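Local coordinates for protein aldehyde dehydrogenase (Trypanosoma brucei, PDB 5MYP) that probably oxidises aldehydes to carboxylic acids with NAD+ as the electron acceptor, as a glycosomal member of the aldehyde dehydrogenase family, at residues A[43-47]-A[84-88]; A[80-84]-A[136-140]; A[125-131]-A[153-159]; A[279-283]-A[336-340]. All coordinates share one frame; numbering follows the deposited sequence.

Contact 1. Residues A[43-47]-A[84-88]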
loop_
_atom_site.group_PDB
_atom_site.type_symbol
_atom_site.label_atom_id
_atom_site.label_comp_id
_atom_site.label_asym_id
_atom_site.label_seq_id
_atom_site.Cartn_x
_atom_site.Cartn_y
_atom_site.Cartn_z
ATOM N N LEU A 43 21.922 7.459 10.228
ATOM C CA LEU A 43 21.738 8.394 9.116
ATOM C C LEU A 43 22.953 9.294 8.922
ATOM O O LEU A 43 23.408 9.467 7.795
ATOM C CB LEU A 43 20.470 9.232 9.299
ATOM C CG LEU A 43 19.146 8.458 9.185
ATOM C CD1 LEU A 43 18.001 9.386 9.548
ATOM C CD2 LEU A 43 18.939 7.854 7.794
ATOM N N ARG A 44 23.471 9.855 10.016
ATOM C CA ARG A 44 24.700 10.669 9.966
ATOM C C ARG A 44 25.899 9.878 9.430
ATOM O O ARG A 44 26.715 10.415 8.683
ATOM C CB ARG A 44 25.044 11.245 11.345
ATOM C CG ARG A 44 24.163 12.416 11.767
ATOM C CD ARG A 44 24.757 13.196 12.934
ATOM N NE ARG A 44 25.398 12.343 13.941
ATOM C CZ ARG A 44 24.832 11.871 15.058
ATOM N NH1 ARG A 44 23.566 12.148 15.390
ATOM N NH2 ARG A 44 25.558 11.105 15.873
ATOM N N SER A 45 26.005 8.592 9.816
ATOM C CA SER A 45 27.066 7.695 9.322
ATOM C C SER A 45 26.923 7.394 7.831
ATOM O O SER A 45 27.923 7.303 7.122
ATOM C CB SER A 45 27.082 6.380 10.106
ATOM O OG SER A 45 27.184 6.613 11.497
ATOM N N LEU A 46 25.686 7.239 7.359
ATOM C CA LEU A 46 25.419 7.068 5.920
ATOM C C LEU A 46 25.690 8.354 5.122
ATOM O O LEU A 46 26.127 8.285 3.978
ATOM C CB LEU A 46 24.000 6.545 5.670
ATOM C CG LEU A 46 23.800 5.077 6.048
ATOM C CD1 LEU A 46 22.331 4.686 6.029
ATOM C CD2 LEU A 46 24.604 4.152 5.145
ATOM N N LEU A 47 25.443 9.518 5.723
ATOM C CA LEU A 47 25.889 10.789 5.137
ATOM C C LEU A 47 27.410 10.796 4.980
ATOM O O LEU A 47 27.924 11.149 3.912
ATOM C CB LEU A 47 25.442 11.988 5.982
ATOM C CG LEU A 47 25.852 13.394 5.536
ATOM C CD1 LEU A 47 25.403 13.677 4.119
ATOM C CD2 LEU A 47 25.271 14.423 6.492
ATOM N N VAL A 84 19.336 12.591 3.234
ATOM C CA VAL A 84 19.809 12.371 4.606
ATOM C C VAL A 84 19.506 13.589 5.477
ATOM O O VAL A 84 18.981 13.439 6.586
ATOM C CB VAL A 84 21.323 12.067 4.707
ATOM C CG1 VAL A 84 21.721 11.911 6.176
ATOM C CG2 VAL A 84 21.691 10.800 3.953
ATOM N N TRP A 85 19.838 14.779 4.982
ATOM C CA TRP A 85 19.584 16.023 5.731
ATOM C C TRP A 85 18.097 16.188 6.038
ATOM O O TRP A 85 17.733 16.518 7.169
ATOM C CB TRP A 85 20.046 17.271 4.965
ATOM C CG TRP A 85 21.506 17.449 4.727
ATOM C CD1 TRP A 85 22.522 16.621 5.104
ATOM C CD2 TRP A 85 22.120 18.527 3.997
ATOM N NE1 TRP A 85 23.734 17.133 4.687
ATOM C CE2 TRP A 85 23.514 18.297 4.000
ATOM C CE3 TRP A 85 21.624 19.671 3.346
ATOM C CZ2 TRP A 85 24.421 19.165 3.375
ATOM C CZ3 TRP A 85 22.530 20.539 2.728
ATOM C CH2 TRP A 85 23.911 20.276 2.748
ATOM N N HIS A 86 17.246 15.938 5.035
ATOM C CA HIS A 86 15.796 15.963 5.215
ATOM C C HIS A 86 15.355 15.020 6.336
ATOM O O HIS A 86 14.632 15.430 7.240
ATOM C CB HIS A 86 15.088 15.585 3.904
ATOM C CG HIS A 86 13.596 15.512 4.013
ATOM N ND1 HIS A 86 12.764 16.458 3.457
ATOM C CD2 HIS A 86 12.788 14.608 4.620
ATOM C CE1 HIS A 86 11.507 16.143 3.719
ATOM N NE2 HIS A 86 11.496 15.025 4.424
ATOM N N LEU A 87 15.791 13.765 6.267
ATOM C CA LEU A 87 15.353 12.742 7.225
ATOM C C LEU A 87 15.828 13.019 8.654
ATOM O O LEU A 87 15.057 12.838 9.596
ATOM C CB LEU A 87 15.768 11.332 6.764
ATOM C CG LEU A 87 15.009 10.818 5.526
ATOM C CD1 LEU A 87 15.638 9.536 5.007
ATOM C CD2 LEU A 87 13.525 10.610 5.810
ATOM N N ILE A 88 17.071 13.480 8.812
ATOM C CA ILE A 88 17.591 13.859 10.137
ATOM C C ILE A 88 16.830 15.074 10.688
ATOM O O ILE A 88 16.351 15.038 11.824
ATOM C CB ILE A 88 19.116 14.141 10.116
ATOM C CG1 ILE A 88 19.888 12.853 9.812
ATOM C CG2 ILE A 88 19.585 14.720 11.456
ATOM C CD1 ILE A 88 21.346 13.066 9.450
#
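An antiparallel helix pair near the start of the chain brings L43 and L47 of helix 36-52 against V84, L87 and I88 of helix 69-95. The short axes lie 9.9 Å apart, their directions 166° from each other, and the seam between them is apolar. V84 fills the middle: its CG1 lies 3.4 Å from the carbonyl O of L43 and 3.7 Å from CB of L47. With CG1 anti to the backbone N (chi1 178°), this is the branch of V84 that leans on the partner helix. One turn further on, I88 and L43 slide past each other in opposite directions, CG1 of I88 coming 3.7 Å from CB of L43, while L87 offers its CB to CD1 of L43. L139 of helix 132-143 touches both L43 and V84, so the pair is packed onto a third helix. W85 is exposed; its indole turns back toward the partner helix, and CD2 of L47 meets its edge, in the ring plane, 3.6 Å from NE1 of W85.

Contact 2. Residues A[80-84]-A[136-140]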
loop_
_atom_site.group_PDB
_atom_site.type_symbol
_atom_site.label_atom_id
_atom_site.label_comp_id
_atom_site.label_asym_id
_atom_site.label_seq_id
_atom_site.Cartn_x
_atom_site.Cartn_y
_atom_site.Cartn_z
ATOM N N LEU A 80 21.053 12.237 -2.673
ATOM C CA LEU A 80 21.298 11.435 -1.470
ATOM C C LEU A 80 21.648 12.296 -0.256
ATOM O O LEU A 80 21.131 12.059 0.833
ATOM C CB LEU A 80 22.394 10.389 -1.710
ATOM C CG LEU A 80 21.976 9.162 -2.527
ATOM C CD1 LEU A 80 23.191 8.305 -2.823
ATOM C CD2 LEU A 80 20.903 8.346 -1.813
ATOM N N ARG A 81 22.518 13.286 -0.447
ATOM C CA ARG A 81 22.878 14.221 0.626
ATOM C C ARG A 81 21.650 14.964 1.149
ATOM O O ARG A 81 21.438 15.043 2.362
ATOM C CB ARG A 81 23.930 15.228 0.146
ATOM C CG ARG A 81 24.531 16.068 1.254
ATOM C CD ARG A 81 25.458 17.125 0.700
ATOM N NE ARG A 81 24.705 18.246 0.136
ATOM C CZ ARG A 81 25.229 19.230 -0.597
ATOM N NH1 ARG A 81 26.530 19.255 -0.895
ATOM N NH2 ARG A 81 24.437 20.202 -1.050
ATOM N N ASN A 82 20.838 15.483 0.231
ATOM C CA ASN A 82 19.601 16.183 0.589
ATOM C C ASN A 82 18.602 15.273 1.303
ATOM O O ASN A 82 17.918 15.715 2.223
ATOM C CB ASN A 82 18.943 16.805 -0.650
ATOM C CG ASN A 82 19.787 17.909 -1.277
ATOM O OD1 ASN A 82 20.650 18.503 -0.628
ATOM N ND2 ASN A 82 19.543 18.178 -2.553
ATOM N N GLU A 83 18.527 14.011 0.881
ATOM C CA GLU A 83 17.647 13.022 1.520
ATOM C C GLU A 83 18.042 12.769 2.975
ATOM O O GLU A 83 17.177 12.742 3.848
ATOM C CB GLU A 83 17.659 11.697 0.746
ATOM C CG GLU A 83 16.607 10.683 1.188
ATOM C CD GLU A 83 15.190 11.051 0.783
ATOM O OE1 GLU A 83 14.994 11.967 -0.049
ATOM O OE2 GLU A 83 14.252 10.401 1.289
ATOM N N VAL A 84 19.336 12.591 3.234
ATOM C CA VAL A 84 19.809 12.371 4.606
ATOM C C VAL A 84 19.506 13.589 5.477
ATOM O O VAL A 84 18.981 13.439 6.586
ATOM C CB VAL A 84 21.323 12.067 4.707
ATOM C CG1 VAL A 84 21.721 11.911 6.176
ATOM C CG2 VAL A 84 21.691 10.800 3.953
ATOM N N GLN A 136 18.770 5.516 -1.310
ATOM C CA GLN A 136 17.623 6.396 -1.019
ATOM C C GLN A 136 16.485 5.652 -0.295
ATOM O O GLN A 136 16.000 6.149 0.720
ATOM C CB GLN A 136 17.124 7.151 -2.265
ATOM C CG GLN A 136 16.079 8.214 -1.951
ATOM C CD GLN A 136 15.852 9.206 -3.076
ATOM O OE1 GLN A 136 16.020 8.892 -4.248
ATOM N NE2 GLN A 136 15.378 10.386 -2.722
ATOM N N PRO A 137 16.084 4.454 -0.782
ATOM C CA PRO A 137 15.115 3.648 -0.016
ATOM C C PRO A 137 15.624 3.223 1.367
ATOM O O PRO A 137 14.873 3.281 2.337
ATOM C CB PRO A 137 14.897 2.406 -0.897
ATOM C CG PRO A 137 15.330 2.809 -2.259
ATOM C CD PRO A 137 16.420 3.816 -2.068
ATOM N N LEU A 138 16.886 2.797 1.440
ATOM C CA LEU A 138 17.500 2.385 2.705
ATOM C C LEU A 138 17.434 3.488 3.768
ATOM O O LEU A 138 17.047 3.224 4.905
ATOM C CB LEU A 138 18.955 1.955 2.487
ATOM C CG LEU A 138 19.742 1.517 3.727
ATOM C CD1 LEU A 138 19.093 0.298 4.376
ATOM C CD2 LEU A 138 21.192 1.245 3.364
ATOM N N LEU A 139 17.807 4.711 3.393
ATOM C CA LEU A 139 17.770 5.852 4.322
ATOM C C LEU A 139 16.386 6.008 4.954
ATOM O O LEU A 139 16.267 6.171 6.170
ATOM C CB LEU A 139 18.167 7.147 3.613
ATOM C CG LEU A 139 19.632 7.275 3.203
ATOM C CD1 LEU A 139 19.808 8.419 2.218
ATOM C CD2 LEU A 139 20.515 7.461 4.427
ATOM N N GLY A 140 15.354 5.928 4.118
ATOM C CA GLY A 140 13.971 5.969 4.574
ATOM C C GLY A 140 13.589 4.845 5.523
ATOM O O GLY A 140 12.939 5.084 6.537
HETATM O O HOH W 1 14.185 7.776 1.590
#
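E83 and Q136 both send CG anti to their backbone N, which carries the two chains into the space between helices 69-95 and 132-143; E83 then bends at chi2 (72°), whereas Q136 runs on extended. Helix 132-143 follows strand 110-124 in a beta-alpha-beta unit, and helix 69-95 packs against it nearly parallel, the short axes 10.1 Å apart. The side chains cross at about a right angle, and NE2 of Q136 donates to OE1 of E83 over 3.1 Å. The donor approaches from above the carboxylate, 78° out of its plane, although the acceptor lies close to the plane of the Q136 amide. A water bonded to both ties OE2 of E83, at 2.6 Å, to the backbone O of Q136, also at 2.6 Å. OE2 has a further partner in the backbone N of G446. Beside this polar group, L139 reaches across from its own helix. Its CD1 comes within 3.5 Å of CG2 of V84, a tight carbon pair, and its CD2 meets the same methyl. L80 adds its CD2, 3.6 Å from the backbone N of Q136. The Q136 side chain is about 9 Å from that of E223, a predicted active-site residue. The donors to both E83 oxygens would favour the ionised carboxylate despite its burial, and its rotation is probably restrained by the Q136 amide, the water and N of G446.

Contact 3. Residues A[125-131]-A[153-159]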
loop_
_atom_site.group_PDB
_atom_site.type_symbol
_atom_site.label_atom_id
_atom_site.label_comp_id
_atom_site.label_asym_id
_atom_site.label_seq_id
_atom_site.Cartn_x
_atom_site.Cartn_y
_atom_site.Cartn_z
ATOM N N GLY A 125 17.984 -3.268 -5.409
ATOM C CA GLY A 125 18.442 -2.151 -6.224
ATOM C C GLY A 125 18.406 -2.450 -7.706
ATOM O O GLY A 125 18.163 -3.584 -8.124
ATOM N N THR A 126 18.645 -1.414 -8.498
ATOM C CA THR A 126 18.759 -1.544 -9.944
ATOM C C THR A 126 20.101 -0.945 -10.393
ATOM O O THR A 126 20.837 -0.359 -9.589
ATOM C CB THR A 126 17.533 -0.930 -10.674
ATOM O OG1 THR A 126 17.629 -1.193 -12.079
ATOM C CG2 THR A 126 17.413 0.572 -10.432
ATOM N N TRP A 127 20.407 -1.109 -11.673
ATOM C CA TRP A 127 21.748 -0.822 -12.214
ATOM C C TRP A 127 21.940 0.590 -12.779
ATOM O O TRP A 127 23.076 1.045 -12.891
ATOM C CB TRP A 127 22.132 -1.849 -13.295
ATOM C CG TRP A 127 21.143 -1.970 -14.409
ATOM C CD1 TRP A 127 20.136 -2.884 -14.515
ATOM C CD2 TRP A 127 21.050 -1.136 -15.566
ATOM N NE1 TRP A 127 19.428 -2.679 -15.671
ATOM C CE2 TRP A 127 19.965 -1.610 -16.335
ATOM C CE3 TRP A 127 21.786 -0.039 -16.037
ATOM C CZ2 TRP A 127 19.598 -1.025 -17.550
ATOM C CZ3 TRP A 127 21.412 0.553 -17.240
ATOM C CH2 TRP A 127 20.329 0.056 -17.980
ATOM N N ASN A 128 20.853 1.265 -13.156
ATOM C CA ASN A 128 20.953 2.510 -13.941
ATOM C C ASN A 128 21.410 3.724 -13.115
ATOM O O ASN A 128 22.178 4.555 -13.606
ATOM C CB ASN A 128 19.651 2.792 -14.719
ATOM C CG ASN A 128 18.470 3.117 -13.823
ATOM O OD1 ASN A 128 18.368 2.616 -12.708
ATOM N ND2 ASN A 128 17.566 3.952 -14.317
ATOM N N TYR A 129 20.936 3.816 -11.871
ATOM C CA TYR A 129 21.469 4.758 -10.879
ATOM C C TYR A 129 21.737 3.928 -9.626
ATOM O O TYR A 129 20.925 3.905 -8.702
ATOM C CB TYR A 129 20.496 5.908 -10.627
ATOM C CG TYR A 129 20.276 6.745 -11.866
ATOM C CD1 TYR A 129 21.116 7.820 -12.173
ATOM C CD2 TYR A 129 19.251 6.440 -12.751
ATOM C CE1 TYR A 129 20.921 8.573 -13.321
ATOM C CE2 TYR A 129 19.048 7.185 -13.902
ATOM C CZ TYR A 129 19.878 8.250 -14.187
ATOM O OH TYR A 129 19.668 8.986 -15.335
ATOM N N PRO A 130 22.876 3.209 -9.617
ATOM C CA PRO A 130 23.079 2.116 -8.670
ATOM C C PRO A 130 23.355 2.522 -7.225
ATOM O O PRO A 130 23.231 1.672 -6.343
ATOM C CB PRO A 130 24.270 1.359 -9.265
ATOM C CG PRO A 130 25.042 2.400 -9.999
ATOM C CD PRO A 130 24.038 3.384 -10.512
ATOM N N LEU A 131 23.731 3.780 -6.980
ATOM C CA LEU A 131 23.904 4.272 -5.613
ATOM C C LEU A 131 22.601 4.881 -5.095
ATOM O O LEU A 131 22.136 4.526 -4.013
ATOM C CB LEU A 131 25.042 5.295 -5.541
ATOM C CG LEU A 131 25.512 5.678 -4.133
ATOM C CD1 LEU A 131 26.074 4.469 -3.398
ATOM C CD2 LEU A 131 26.531 6.810 -4.195
ATOM N N SER A 153 22.295 -4.445 -7.542
ATOM C CA SER A 153 22.206 -5.007 -8.889
ATOM C C SER A 153 23.569 -5.530 -9.351
ATOM O O SER A 153 24.591 -4.847 -9.204
ATOM C CB SER A 153 21.707 -3.969 -9.888
ATOM O OG SER A 153 21.724 -4.498 -11.201
ATOM N N GLU A 154 23.562 -6.734 -9.924
ATOM C CA GLU A 154 24.775 -7.329 -10.483
ATOM C C GLU A 154 25.224 -6.662 -11.798
ATOM O O GLU A 154 26.365 -6.849 -12.221
ATOM C CB GLU A 154 24.620 -8.855 -10.641
ATOM C CG GLU A 154 23.825 -9.350 -11.852
ATOM C CD GLU A 154 22.328 -9.453 -11.613
ATOM O OE1 GLU A 154 21.769 -8.656 -10.809
ATOM O OE2 GLU A 154 21.712 -10.347 -12.240
ATOM N N LEU A 155 24.329 -5.899 -12.431
ATOM C CA LEU A 155 24.654 -5.142 -13.653
ATOM C C LEU A 155 25.311 -3.768 -13.384
ATOM O O LEU A 155 25.522 -3.002 -14.323
ATOM C CB LEU A 155 23.403 -4.983 -14.537
ATOM C CG LEU A 155 22.881 -6.247 -15.229
ATOM C CD1 LEU A 155 21.967 -7.065 -14.330
ATOM C CD2 LEU A 155 22.131 -5.876 -16.503
ATOM N N ALA A 156 25.611 -3.453 -12.117
ATOM C CA ALA A 156 26.517 -2.343 -11.763
ATOM C C ALA A 156 27.542 -2.865 -10.749
ATOM O O ALA A 156 27.532 -2.466 -9.580
ATOM C CB ALA A 156 25.734 -1.168 -11.202
ATOM N N PRO A 157 28.432 -3.773 -11.198
ATOM C CA PRO A 157 29.291 -4.511 -10.273
ATOM C C PRO A 157 30.346 -3.678 -9.541
ATOM O O PRO A 157 30.620 -3.954 -8.372
ATOM C CB PRO A 157 29.949 -5.564 -11.173
ATOM C CG PRO A 157 29.962 -4.945 -12.521
ATOM C CD PRO A 157 28.670 -4.184 -12.597
ATOM N N ALA A 158 30.936 -2.686 -10.206
ATOM C CA ALA A 158 31.942 -1.827 -9.564
ATOM C C ALA A 158 31.337 -1.053 -8.388
ATOM O O ALA A 158 31.944 -0.959 -7.317
ATOM C CB ALA A 158 32.566 -0.870 -10.571
ATOM N N THR A 159 30.130 -0.528 -8.592
ATOM C CA THR A 159 29.394 0.171 -7.539
ATOM C C THR A 159 28.993 -0.782 -6.412
ATOM O O THR A 159 29.117 -0.436 -5.243
ATOM C CB THR A 159 28.140 0.879 -8.099
ATOM O OG1 THR A 159 28.519 1.743 -9.176
ATOM C CG2 THR A 159 27.449 1.710 -7.021
HETATM O O HOH W 2 21.726 -1.747 -7.067
#
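W127 packs on L155 and A156 with its own carbonyl O buried and lacking any hydrogen-bonding partner in the model; CB of A156 is 3.8 Å from that oxygen. The setting is a beta-alpha-beta unit of the family's nucleotide-binding fold: strand 110-124, loop 125-131, helix 132-143 and the parallel strand 147-151. The turn 153-156 then leads into helix 157-170, with A156 at the N-cap. W127 holds CG between its backbone N and carbonyl carbon (chi1 55°), the crowded position. This sets the indole across L155 at a slant; CB of L155 lies 3.6 Å from CB of W127, and its CD2 lies over one face at the rim, near CD1 of W127. OG of S153 lies near the ring plane at its edge, 4.0 Å from CD1 of W127. That hydroxyl also accepts from the backbone N of L155 at 3.2 Å, an ST turn set within the type I turn from S153 to A156. A water links the segments, donating to O of T126 and accepting from N of S153. The loop carries the Trp-Asn-aromatic-Pro signature familiar from this family, and the T126 side chain is about 6 Å from that of C259, a predicted active-site residue. Behind the turn, P130 is seated between A156 and the first turn of helix 157-170, its CB 3.5 Å from CB of A156. T159 crosses the proline at about a right angle; its OG1 is hydrogen-bonded to D64 and lies 3.6 Å from CG of P130.

Contact 4. Residues A[279-283]-A[336-340]; sequences LAEAR and VGGEA
Charge pairing between R283 and E339 dominates this contact, which joins helix 272-287 to the glycine-containing link between strands 333-336 and 340-341. R283 extends from its backbone and then bends at chi3 (79°), presenting the end of its guanidinium to the carboxylate. The grip is two-pronged and end-on: NH1 of R283 donates to OE2 of E339 over 2.9 Å, and NH2 of R283 donates to OE1 of E339 over 2.8 Å. Both bonds are nearly straight, at 173°, and both acceptors lie in the guanidinium plane. OE2 uses its syn lone pair and OE1 is met on the syn side, slightly out of the carboxylate plane. The two flat groups are 16° from coplanar. NH2 has a further hydrogen bond to the carbonyl O of P349, on strand 346-353, which runs antiparallel to strands 333-336 and 340-341.

Contacts over the face of the guanidinium are of a different kind. V336 and G337 lie over one side: CG1 of V336 is 3.8 Å from NE of R283. G337 has no side chain, and its CA comes over the guanidinium, 3.3 Å from NH2 of R283. Apolar packing is slight by comparison, CB of A280 meeting CG2 of V336 at 3.9 Å.

R283 is buried although the contact sits near the surface, and its charge is answered by a carboxylate and a carbonyl. Such pairing would favour the ionised forms of both partners, and two bonds to two oxygens restrain rotation of the carboxylate about its last torsion.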
loop_
_atom_site.group_PDB
_atom_site.type_symbol
_atom_site.label_atom_id
_atom_site.label_comp_id
_atom_site.label_asym_id
_atom_site.label_seq_id
_atom_site.Cartn_x
_atom_site.Cartn_y
_atom_site.Cartn_z
ATOM N N LEU A 279 15.401 20.230 -31.248
ATOM C CA LEU A 279 16.006 19.044 -30.613
ATOM C C LEU A 279 17.379 18.712 -31.205
ATOM O O LEU A 279 18.306 18.368 -30.468
ATOM C CB LEU A 279 15.074 17.825 -30.714
ATOM C CG LEU A 279 13.824 17.839 -29.821
ATOM C CD1 LEU A 279 12.823 16.776 -30.250
ATOM C CD2 LEU A 279 14.198 17.648 -28.359
ATOM N N ALA A 280 17.500 18.825 -32.528
ATOM C CA ALA A 280 18.780 18.616 -33.217
ATOM C C ALA A 280 19.840 19.608 -32.744
ATOM O O ALA A 280 20.971 19.214 -32.469
ATOM C CB ALA A 280 18.610 18.713 -34.730
ATOM N N GLU A 281 19.467 20.881 -32.638
ATOM C CA GLU A 281 20.386 21.915 -32.146
ATOM C C GLU A 281 20.800 21.678 -30.697
ATOM O O GLU A 281 21.981 21.802 -30.369
ATOM C CB GLU A 281 19.789 23.325 -32.301
ATOM C CG GLU A 281 19.647 23.798 -33.745
ATOM C CD GLU A 281 20.951 23.734 -34.528
ATOM O OE1 GLU A 281 21.980 24.235 -34.020
ATOM O OE2 GLU A 281 20.952 23.171 -35.647
ATOM N N ALA A 282 19.834 21.328 -29.844
ATOM C CA ALA A 282 20.115 20.993 -28.444
ATOM C C ALA A 282 21.091 19.817 -28.320
ATOM O O ALA A 282 22.016 19.860 -27.504
ATOM C CB ALA A 282 18.823 20.687 -27.698
ATOM N N ARG A 283 20.886 18.786 -29.142
ATOM C CA ARG A 283 21.756 17.603 -29.152
ATOM C C ARG A 283 23.208 17.946 -29.497
ATOM O O ARG A 283 24.131 17.483 -28.820
ATOM C CB ARG A 283 21.231 16.552 -30.134
ATOM C CG ARG A 283 21.871 15.182 -29.992
ATOM C CD ARG A 283 21.386 14.233 -31.077
ATOM N NE ARG A 283 22.070 14.468 -32.357
ATOM C CZ ARG A 283 22.705 13.553 -33.098
ATOM N NH1 ARG A 283 23.292 13.930 -34.231
ATOM N NH2 ARG A 283 22.757 12.270 -32.745
ATOM N N VAL A 336 16.888 12.695 -37.054
ATOM C CA VAL A 336 18.110 13.221 -36.439
ATOM C C VAL A 336 18.898 12.064 -35.828
ATOM O O VAL A 336 18.327 11.210 -35.152
ATOM C CB VAL A 336 17.795 14.259 -35.333
ATOM C CG1 VAL A 336 19.076 14.788 -34.685
ATOM C CG2 VAL A 336 16.977 15.413 -35.896
ATOM N N GLY A 337 20.200 12.032 -36.093
ATOM C CA GLY A 337 21.118 11.128 -35.407
ATOM C C GLY A 337 21.255 9.745 -36.022
ATOM O O GLY A 337 21.492 9.616 -37.220
ATOM N N GLY A 338 21.117 8.712 -35.192
ATOM C CA GLY A 338 21.280 7.323 -35.624
ATOM C C GLY A 338 22.711 6.811 -35.599
ATOM O O GLY A 338 22.968 5.688 -36.031
ATOM N N GLU A 339 23.634 7.602 -35.052
ATOM C CA GLU A 339 25.049 7.233 -35.013
ATOM C C GLU A 339 25.269 6.260 -33.860
ATOM O O GLU A 339 24.702 6.446 -32.772
ATOM C CB GLU A 339 25.952 8.458 -34.823
ATOM C CG GLU A 339 25.679 9.622 -35.776
ATOM C CD GLU A 339 24.709 10.653 -35.222
ATOM O OE1 GLU A 339 23.917 10.310 -34.316
ATOM O OE2 GLU A 339 24.730 11.813 -35.686
ATOM N N ALA A 340 26.075 5.226 -34.099
ATOM C CA ALA A 340 26.330 4.205 -33.085
ATOM C C ALA A 340 27.672 3.500 -33.259
ATOM O O ALA A 340 28.248 3.500 -34.345
ATOM C CB ALA A 340 25.207 3.182 -33.087
#

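In the fold
Contacts 1 and 2 share V84 and helix 69-95; their centres are 7 Å apart, and L43, L46 and L87 of the first touch L139 of the second, so helices 36-52, 69-95 and 132-143 form one three-helix cluster. Contact 3, centred 17 Å from contact 2, alternates with it along the chain: 80-84, 125-131, 136-140, 153-159. Its loop and turn follow the parallel strands 110-124 and 147-151 of one sheet, and L131 meets the cluster at L80. Contact 4 comes later in the sequence and stands apart, about 28 Å from contact 3 between centres, where helix 272-287 meets the other sheet at strand 333-336. Contacts 2 and 3 approach the predicted active-site residues; contacts 1 and 4 lie away from them.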